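Long-range contact in putative TetR-family transcriptional regulator (Syntrophomonas wolfei subsp. wolfei, PDB 3LWJ), which probably binds DNA through a helix-turn-helix motif and regulates transcription as a member of the TetR family: residues Lys61-Ile72 against Cys123-Phe134. Numbering follows the deposited sequence. Where two conformers were deposited one is given.
Sequences KNLLEDFAKQII and CLKQFEDRLLEF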
ATOM      1  N   LYS A  61     -13.708   6.256  12.067  1.00 26.50           N
ATOM      2  CA  LYS A  61     -12.627   6.685  13.003  1.00 28.03           C
ATOM      3  C   LYS A  61     -12.625   5.846  14.280  1.00 25.33           C
ATOM      4  O   LYS A  61     -11.565   5.491  14.807  1.00 26.35           O
ATOM      5  CB  LYS A  61     -12.704   8.186  13.411  1.00 27.95           C
ATOM      6  CG  LYS A  61     -12.260   9.215  12.326  1.00 39.11           C
ATOM      7  CD  LYS A  61     -12.278  10.703  12.838  1.00 45.19           C
ATOM      8  CE  LYS A  61     -12.750  11.748  11.762  1.00 46.70           C
ATOM      9  NZ  LYS A  61     -11.683  12.460  10.906  1.00 38.52           N
ATOM     10  N   ASN A  62     -13.823   5.583  14.796  1.00 25.95           N
ATOM     11  CA  ASN A  62     -13.979   4.821  16.027  0.50 24.11           C
ATOM     12  C   ASN A  62     -13.575   3.336  15.839  1.00 24.40           C
ATOM     13  O   ASN A  62     -12.921   2.761  16.699  1.00 23.65           O
ATOM     14  CB  ASN A  62     -15.398   4.985  16.596  0.50 24.66           C
ATOM     15  CG  ASN A  62     -15.587   6.311  17.382  0.50 22.94           C
ATOM     16  OD1 ASN A  62     -15.606   6.305  18.602  0.50 16.82           O
ATOM     17  ND2 ASN A  62     -15.714   7.440  16.672  0.50 20.96           N
ATOM     18  N   LEU A  63     -13.952   2.728  14.720  1.00 23.99           N
ATOM     19  CA  LEU A  63     -13.499   1.368  14.377  1.00 26.20           C
ATOM     20  C   LEU A  63     -11.967   1.305  14.312  1.00 23.70           C
ATOM     21  O   LEU A  63     -11.368   0.394  14.841  1.00 24.12           O
ATOM     22  CB  LEU A  63     -14.084   0.928  13.029  1.00 24.34           C
ATOM     23  CG  LEU A  63     -15.568   0.568  13.015  1.00 25.81           C
ATOM     24  CD1 LEU A  63     -16.097   0.539  11.594  1.00 20.15           C
ATOM     25  CD2 LEU A  63     -15.810  -0.755  13.717  1.00 14.47           C
ATOM     26  N   LEU A  64     -11.339   2.299  13.690  1.00 23.35           N
ATOM     27  CA  LEU A  64      -9.892   2.284  13.528  1.00 23.59           C
ATOM     28  C   LEU A  64      -9.114   2.667  14.800  1.00 24.78           C
ATOM     29  O   LEU A  64      -7.988   2.180  15.019  1.00 26.41           O
ATOM     30  CB  LEU A  64      -9.469   3.184  12.376  1.00 22.48           C
ATOM     31  CG  LEU A  64      -9.949   2.808  10.967  1.00 28.46           C
ATOM     32  CD1 LEU A  64      -9.735   3.982   9.979  1.00 27.68           C
ATOM     33  CD2 LEU A  64      -9.251   1.552  10.472  1.00 20.04           C
ATOM     34  N   GLU A  65      -9.688   3.523  15.623  1.00 22.03           N
ATOM     35  CA  GLU A  65      -9.124   3.821  16.949  1.00 26.52           C
ATOM     36  C   GLU A  65      -9.011   2.573  17.828  1.00 24.70           C
ATOM     37  O   GLU A  65      -7.996   2.346  18.472  1.00 24.61           O
ATOM     38  CB  GLU A  65     -10.006   4.812  17.710  1.00 27.57           C
ATOM     39  CG  GLU A  65      -9.767   6.255  17.330  1.00 38.38           C
ATOM     40  CD  GLU A  65     -10.867   7.212  17.830  1.00 47.95           C
ATOM     41  OE1 GLU A  65     -11.754   6.790  18.628  1.00 49.00           O
ATOM     42  OE2 GLU A  65     -10.834   8.392  17.405  1.00 46.90           O
ATOM     43  N   ASP A  66     -10.088   1.805  17.878  1.00 23.99           N
ATOM     44  CA  ASP A  66     -10.117   0.552  18.617  1.00 22.69           C
ATOM     45  C   ASP A  66      -9.072  -0.397  18.053  1.00 23.97           C
ATOM     46  O   ASP A  66      -8.400  -1.082  18.795  1.00 27.59           O
ATOM     47  CB  ASP A  66     -11.491  -0.074  18.485  1.00 20.43           C
ATOM     48  CG  ASP A  66     -12.558   0.664  19.325  1.00 29.02           C
ATOM     49  OD1 ASP A  66     -12.216   1.686  19.950  1.00 26.92           O
ATOM     50  OD2 ASP A  66     -13.735   0.239  19.351  1.00 27.06           O
ATOM     51  N   PHE A  67      -8.942  -0.408  16.730  1.00 22.60           N
ATOM     52  CA  PHE A  67      -8.012  -1.292  16.018  1.00 22.99           C
ATOM     53  C   PHE A  67      -6.564  -0.944  16.368  1.00 22.68           C
ATOM     54  O   PHE A  67      -5.784  -1.811  16.749  1.00 23.05           O
ATOM     55  CB  PHE A  67      -8.277  -1.128  14.524  1.00 23.16           C
ATOM     56  CG  PHE A  67      -7.813  -2.262  13.617  1.00 25.21           C
ATOM     57  CD1 PHE A  67      -7.541  -3.556  14.078  1.00 24.23           C
ATOM     58  CD2 PHE A  67      -7.723  -2.011  12.249  1.00 24.26           C
ATOM     59  CE1 PHE A  67      -7.167  -4.557  13.187  1.00 27.44           C
ATOM     60  CE2 PHE A  67      -7.355  -3.006  11.355  1.00 29.97           C
ATOM     61  CZ  PHE A  67      -7.081  -4.292  11.829  1.00 31.43           C
ATOM     62  N   ALA A  68      -6.211   0.332  16.235  1.00 23.99           N
ATOM     63  CA  ALA A  68      -4.864   0.819  16.610  1.00 24.82           C
ATOM     64  C   ALA A  68      -4.575   0.477  18.064  1.00 23.46           C
ATOM     65  O   ALA A  68      -3.480   0.073  18.412  1.00 26.38           O
ATOM     66  CB  ALA A  68      -4.744   2.367  16.399  1.00 19.28           C
ATOM     67  N   LYS A  69      -5.573   0.672  18.906  1.00 24.95           N
ATOM     68  CA  LYS A  69      -5.435   0.457  20.310  1.00 26.63           C
ATOM     69  C   LYS A  69      -5.124  -1.015  20.617  1.00 27.09           C
ATOM     70  O   LYS A  69      -4.303  -1.317  21.485  1.00 27.31           O
ATOM     71  CB  LYS A  69      -6.709   0.897  21.035  1.00 27.36           C
ATOM     72  CG  LYS A  69      -6.551   0.862  22.529  1.00 32.44           C
ATOM     73  CD  LYS A  69      -7.804   1.258  23.277  1.00 39.66           C
ATOM     74  CE  LYS A  69      -7.501   1.234  24.773  1.00 44.49           C
ATOM     75  NZ  LYS A  69      -8.726   1.381  25.570  1.00 53.37           N
ATOM     76  N   GLN A  70      -5.793  -1.918  19.919  1.00 27.53           N
ATOM     77  CA  GLN A  70      -5.563  -3.357  20.107  1.00 29.85           C
ATOM     78  C   GLN A  70      -4.162  -3.811  19.607  1.00 26.91           C
ATOM     79  O   GLN A  70      -3.477  -4.601  20.274  1.00 25.11           O
ATOM     80  CB  GLN A  70      -6.679  -4.136  19.416  1.00 31.42           C
ATOM     81  CG  GLN A  70      -6.703  -5.649  19.655  1.00 39.48           C
ATOM     82  CD  GLN A  70      -7.709  -6.345  18.733  1.00 44.81           C
ATOM     83  OE1 GLN A  70      -8.558  -5.682  18.113  1.00 44.12           O
ATOM     84  NE2 GLN A  70      -7.600  -7.675  18.614  1.00 35.68           N
ATOM     85  N   ILE A  71      -3.735  -3.279  18.454  1.00 25.54           N
ATOM     86  CA  ILE A  71      -2.380  -3.503  17.921  1.00 22.43           C
ATOM     87  C   ILE A  71      -1.313  -3.005  18.930  1.00 24.79           C
ATOM     88  O   ILE A  71      -0.407  -3.752  19.321  1.00 23.61           O
ATOM     89  CB  ILE A  71      -2.189  -2.781  16.529  1.00 21.61           C
ATOM     90  CG1 ILE A  71      -3.125  -3.384  15.457  1.00 20.62           C
ATOM     91  CG2 ILE A  71      -0.731  -2.845  16.052  1.00 22.50           C
ATOM     92  CD1 ILE A  71      -3.148  -2.599  14.134  1.00 12.77           C
ATOM     93  N   ILE A  72      -1.453  -1.756  19.372  1.00 19.79           N
ATOM     94  CA  ILE A  72      -0.443  -1.128  20.236  1.00 22.43           C
ATOM     95  C   ILE A  72      -0.367  -1.783  21.616  1.00 20.94           C
ATOM     96  O   ILE A  72       0.711  -1.929  22.151  1.00 22.93           O
ATOM     97  CB  ILE A  72      -0.674   0.410  20.366  1.00 22.09           C
ATOM     98  CG1 ILE A  72      -0.457   1.079  19.001  1.00 20.90           C
ATOM     99  CG2 ILE A  72       0.240   1.063  21.481  1.00 17.33           C
ATOM    100  CD1 ILE A  72      -0.788   2.542  19.036  1.00 25.00           C
ATOM    101  N   CYS A 123      -9.401   9.846   7.657  1.00 26.19           N
ATOM    102  CA  CYS A 123      -9.588   8.861   8.740  1.00 25.68           C
ATOM    103  C   CYS A 123      -8.455   7.834   8.742  1.00 28.07           C
ATOM    104  O   CYS A 123      -7.907   7.490   9.781  1.00 29.46           O
ATOM    105  CB  CYS A 123     -10.887   8.091   8.590  1.00 27.22           C
ATOM    106  SG  CYS A 123     -12.388   9.075   8.664  1.00 27.61           S
ATOM    107  N   LEU A 124      -8.104   7.309   7.573  1.00 28.28           N
ATOM    108  CA  LEU A 124      -7.048   6.304   7.527  0.50 26.07           C
ATOM    109  C   LEU A 124      -5.744   6.953   7.959  1.00 27.40           C
ATOM    110  O   LEU A 124      -4.922   6.287   8.537  1.00 28.95           O
ATOM    111  CB  LEU A 124      -6.938   5.632   6.158  0.50 24.71           C
ATOM    112  CG  LEU A 124      -7.781   4.344   6.022  0.50 19.35           C
ATOM    113  CD1 LEU A 124      -9.312   4.606   6.157  0.50  8.41           C
ATOM    114  CD2 LEU A 124      -7.483   3.655   4.712  0.50 17.23           C
ATOM    115  N   LYS A 125      -5.593   8.268   7.711  1.00 27.26           N
ATOM    116  CA  LYS A 125      -4.338   8.974   8.032  1.00 28.16           C
ATOM    117  C   LYS A 125      -4.126   9.046   9.530  1.00 28.14           C
ATOM    118  O   LYS A 125      -3.019   8.869  10.007  1.00 27.04           O
ATOM    119  CB  LYS A 125      -4.252  10.380   7.398  1.00 28.49           C
ATOM    120  CG  LYS A 125      -2.832  10.993   7.512  1.00 29.61           C
ATOM    121  CD  LYS A 125      -2.715  12.400   6.850  1.00 29.13           C
ATOM    122  CE  LYS A 125      -1.361  13.014   7.110  1.00 29.36           C
ATOM    123  NZ  LYS A 125      -1.133  13.304   8.571  1.00 31.98           N
ATOM    124  N   GLN A 126      -5.206   9.231  10.274  1.00 27.45           N
ATOM    125  CA  GLN A 126      -5.096   9.268  11.724  1.00 29.36           C
ATOM    126  C   GLN A 126      -4.704   7.905  12.297  1.00 26.09           C
ATOM    127  O   GLN A 126      -3.867   7.814  13.181  1.00 26.13           O
ATOM    128  CB  GLN A 126      -6.400   9.814  12.338  1.00 31.09           C
ATOM    129  CG  GLN A 126      -6.652  11.227  11.874  1.00 43.07           C
ATOM    130  CD  GLN A 126      -7.898  11.866  12.458  1.00 55.66           C
ATOM    131  OE1 GLN A 126      -8.307  11.551  13.584  1.00 58.11           O
ATOM    132  NE2 GLN A 126      -8.505  12.790  11.691  1.00 54.32           N
ATOM    133  N   PHE A 127      -5.318   6.855  11.775  1.00 25.24           N
ATOM    134  CA  PHE A 127      -4.987   5.479  12.130  1.00 23.75           C
ATOM    135  C   PHE A 127      -3.499   5.167  11.795  1.00 23.94           C
ATOM    136  O   PHE A 127      -2.698   4.820  12.664  1.00 23.87           O
ATOM    137  CB  PHE A 127      -5.965   4.558  11.394  1.00 22.61           C
ATOM    138  CG  PHE A 127      -5.614   3.119  11.468  1.00 25.34           C
ATOM    139  CD1 PHE A 127      -5.753   2.430  12.658  1.00 22.75           C
ATOM    140  CD2 PHE A 127      -5.151   2.448  10.353  1.00 27.11           C
ATOM    141  CE1 PHE A 127      -5.425   1.105  12.753  1.00 23.50           C
ATOM    142  CE2 PHE A 127      -4.813   1.101  10.441  1.00 23.03           C
ATOM    143  CZ  PHE A 127      -4.962   0.428  11.643  1.00 27.22           C
ATOM    144  N   GLU A 128      -3.124   5.378  10.547  1.00 22.17           N
ATOM    145  CA  GLU A 128      -1.748   5.128  10.099  1.00 22.52           C
ATOM    146  C   GLU A 128      -0.685   5.979  10.806  1.00 23.99           C
ATOM    147  O   GLU A 128       0.355   5.443  11.186  1.00 23.23           O
ATOM    148  CB  GLU A 128      -1.686   5.234   8.563  1.00 21.75           C
ATOM    149  CG  GLU A 128      -2.399   3.992   7.954  1.00 24.44           C
ATOM    150  CD  GLU A 128      -2.419   3.898   6.453  1.00 25.02           C
ATOM    151  OE1 GLU A 128      -2.299   4.921   5.768  1.00 28.66           O
ATOM    152  OE2 GLU A 128      -2.598   2.768   5.964  1.00 31.87           O
ATOM    153  N   ASP A 129      -0.954   7.270  11.028  1.00 25.14           N
ATOM    154  CA  ASP A 129      -0.014   8.174  11.742  1.00 23.90           C
ATOM    155  C   ASP A 129       0.224   7.666  13.153  1.00 25.46           C
ATOM    156  O   ASP A 129       1.358   7.745  13.686  1.00 26.05           O
ATOM    157  CB  ASP A 129      -0.548   9.630  11.806  1.00 23.26           C
ATOM    158  CG  ASP A 129      -0.345  10.409  10.504  1.00 26.01           C
ATOM    159  OD1 ASP A 129       0.299   9.896   9.538  1.00 31.08           O
ATOM    160  OD2 ASP A 129      -0.837  11.562  10.445  1.00 30.11           O
ATOM    161  N   ARG A 130      -0.828   7.133  13.764  1.00 24.94           N
ATOM    162  CA  ARG A 130      -0.725   6.606  15.130  1.00 27.84           C
ATOM    163  C   ARG A 130       0.191   5.386  15.198  1.00 29.17           C
ATOM    164  O   ARG A 130       1.067   5.306  16.071  1.00 26.17           O
ATOM    165  CB  ARG A 130      -2.102   6.217  15.656  1.00 30.89           C
ATOM    166  CG  ARG A 130      -2.111   5.744  17.111  1.00 32.01           C
ATOM    167  CD  ARG A 130      -3.512   5.736  17.648  1.00 37.97           C
ATOM    168  NE  ARG A 130      -3.617   5.099  18.960  1.00 38.53           N
ATOM    169  CZ  ARG A 130      -4.769   4.726  19.501  1.00 46.12           C
ATOM    170  NH1 ARG A 130      -5.921   4.916  18.847  1.00 48.04           N
ATOM    171  NH2 ARG A 130      -4.776   4.153  20.690  1.00 49.34           N
ATOM    172  N   LEU A 131      -0.020   4.450  14.272  1.00 27.34           N
ATOM    173  CA  LEU A 131       0.852   3.294  14.140  1.00 25.80           C
ATOM    174  C   LEU A 131       2.294   3.727  13.792  1.00 25.19           C
ATOM    175  O   LEU A 131       3.251   3.260  14.406  1.00 20.45           O
ATOM    176  CB  LEU A 131       0.306   2.336  13.084  1.00 24.41           C
ATOM    177  CG  LEU A 131      -1.000   1.616  13.395  1.00 26.88           C
ATOM    178  CD1 LEU A 131      -1.284   0.725  12.232  1.00 19.24           C
ATOM    179  CD2 LEU A 131      -1.001   0.837  14.763  1.00 20.38           C
ATOM    180  N   LEU A 132       2.443   4.635  12.829  1.00 24.73           N
ATOM    181  CA  LEU A 132       3.769   5.117  12.447  1.00 23.76           C
ATOM    182  C   LEU A 132       4.562   5.739  13.604  1.00 21.83           C
ATOM    183  O   LEU A 132       5.769   5.441  13.768  1.00 16.49           O
ATOM    184  CB  LEU A 132       3.701   6.107  11.269  1.00 23.75           C
ATOM    185  CG  LEU A 132       3.338   5.456   9.926  1.00 27.56           C
ATOM    186  CD1 LEU A 132       2.812   6.539   8.930  1.00 16.74           C
ATOM    187  CD2 LEU A 132       4.525   4.681   9.350  1.00 18.13           C
ATOM    188  N   GLU A 133       3.896   6.565  14.415  1.00 22.48           N
ATOM    189  CA  GLU A 133       4.510   7.167  15.586  1.00 23.89           C
ATOM    190  C   GLU A 133       4.918   6.089  16.586  1.00 24.08           C
ATOM    191  O   GLU A 133       6.030   6.087  17.078  1.00 23.84           O
ATOM    192  CB  GLU A 133       3.572   8.197  16.261  1.00 29.12           C
ATOM    193  CG  GLU A 133       3.485   9.575  15.548  1.00 37.88           C
ATOM    194  N   PHE A 134       4.037   5.144  16.877  1.00 26.00           N
ATOM    195  CA  PHE A 134       4.425   4.026  17.742  1.00 25.66           C
ATOM    196  C   PHE A 134       5.637   3.261  17.199  1.00 25.94           C
ATOM    197  O   PHE A 134       6.576   2.976  17.928  1.00 23.55           O
ATOM    198  CB  PHE A 134       3.256   3.049  17.900  1.00 27.58           C
ATOM    199  CG  PHE A 134       3.496   1.985  18.920  1.00 25.76           C
ATOM    200  CD1 PHE A 134       3.757   2.328  20.252  1.00 31.26           C
ATOM    201  CD2 PHE A 134       3.486   0.633  18.559  1.00 21.48           C
ATOM    202  CE1 PHE A 134       3.978   1.344  21.216  1.00 26.75           C
ATOM    203  CE2 PHE A 134       3.728  -0.348  19.496  1.00 22.41           C
ATOM    204  CZ  PHE A 134       3.970  -0.008  20.831  1.00 28.13           C
TER
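Phe127 enters as a knob between Leu64, Phe67, Ala68 and Ile71. Leu64 CD2 lies over the centre of one ring face, 4.1 Å from the Phe127 centroid and close to the ring normal, a CH-pi contact; Ala68 N meets the ring edge near its plane. The Phe67 and Phe127 ring planes lie 8° apart but are displaced, centroids 5.6 Å, so they overlap little.

One turn on, Arg130 is the second knob, among Glu65, Ala68, Lys69 and Ile72. Its chain runs extended from CG to NE and lays one guanidinium face against Ala68 CB and Lys69 N. NH1 of Arg130 gives only a weak hydrogen bond to Glu65 O (3.3 Å, 120° at the hydrogen). Further along, Ile72 CG2 sits over a face of the Phe134 ring, 3.9 Å from its centroid, while Leu131 CD2 reaches Ile71 CG2 at 3.9 Å. At the other end Lys61 CG touches Cys123 SG at 3.7 Å.

The axes of 61-72 and 123-134 run 11° from parallel and come within 9.5 Å, consistent with this knobs-into-holes packing. Tyr110 of helix 104-113 meets Phe127 edge-to-face, and Val99 of helix 85-102 backs Phe67 and Ile71. Through Leu63 and Asp66, helix 56-79 also touches helix 10-28, probably part of the N-terminal DNA-binding domain as in TetR relatives, and so links it to the helical core. Glu128 and Leu132 pack on helix 153-173 and on Phe166 and Lys170, respectively, of the second subunit.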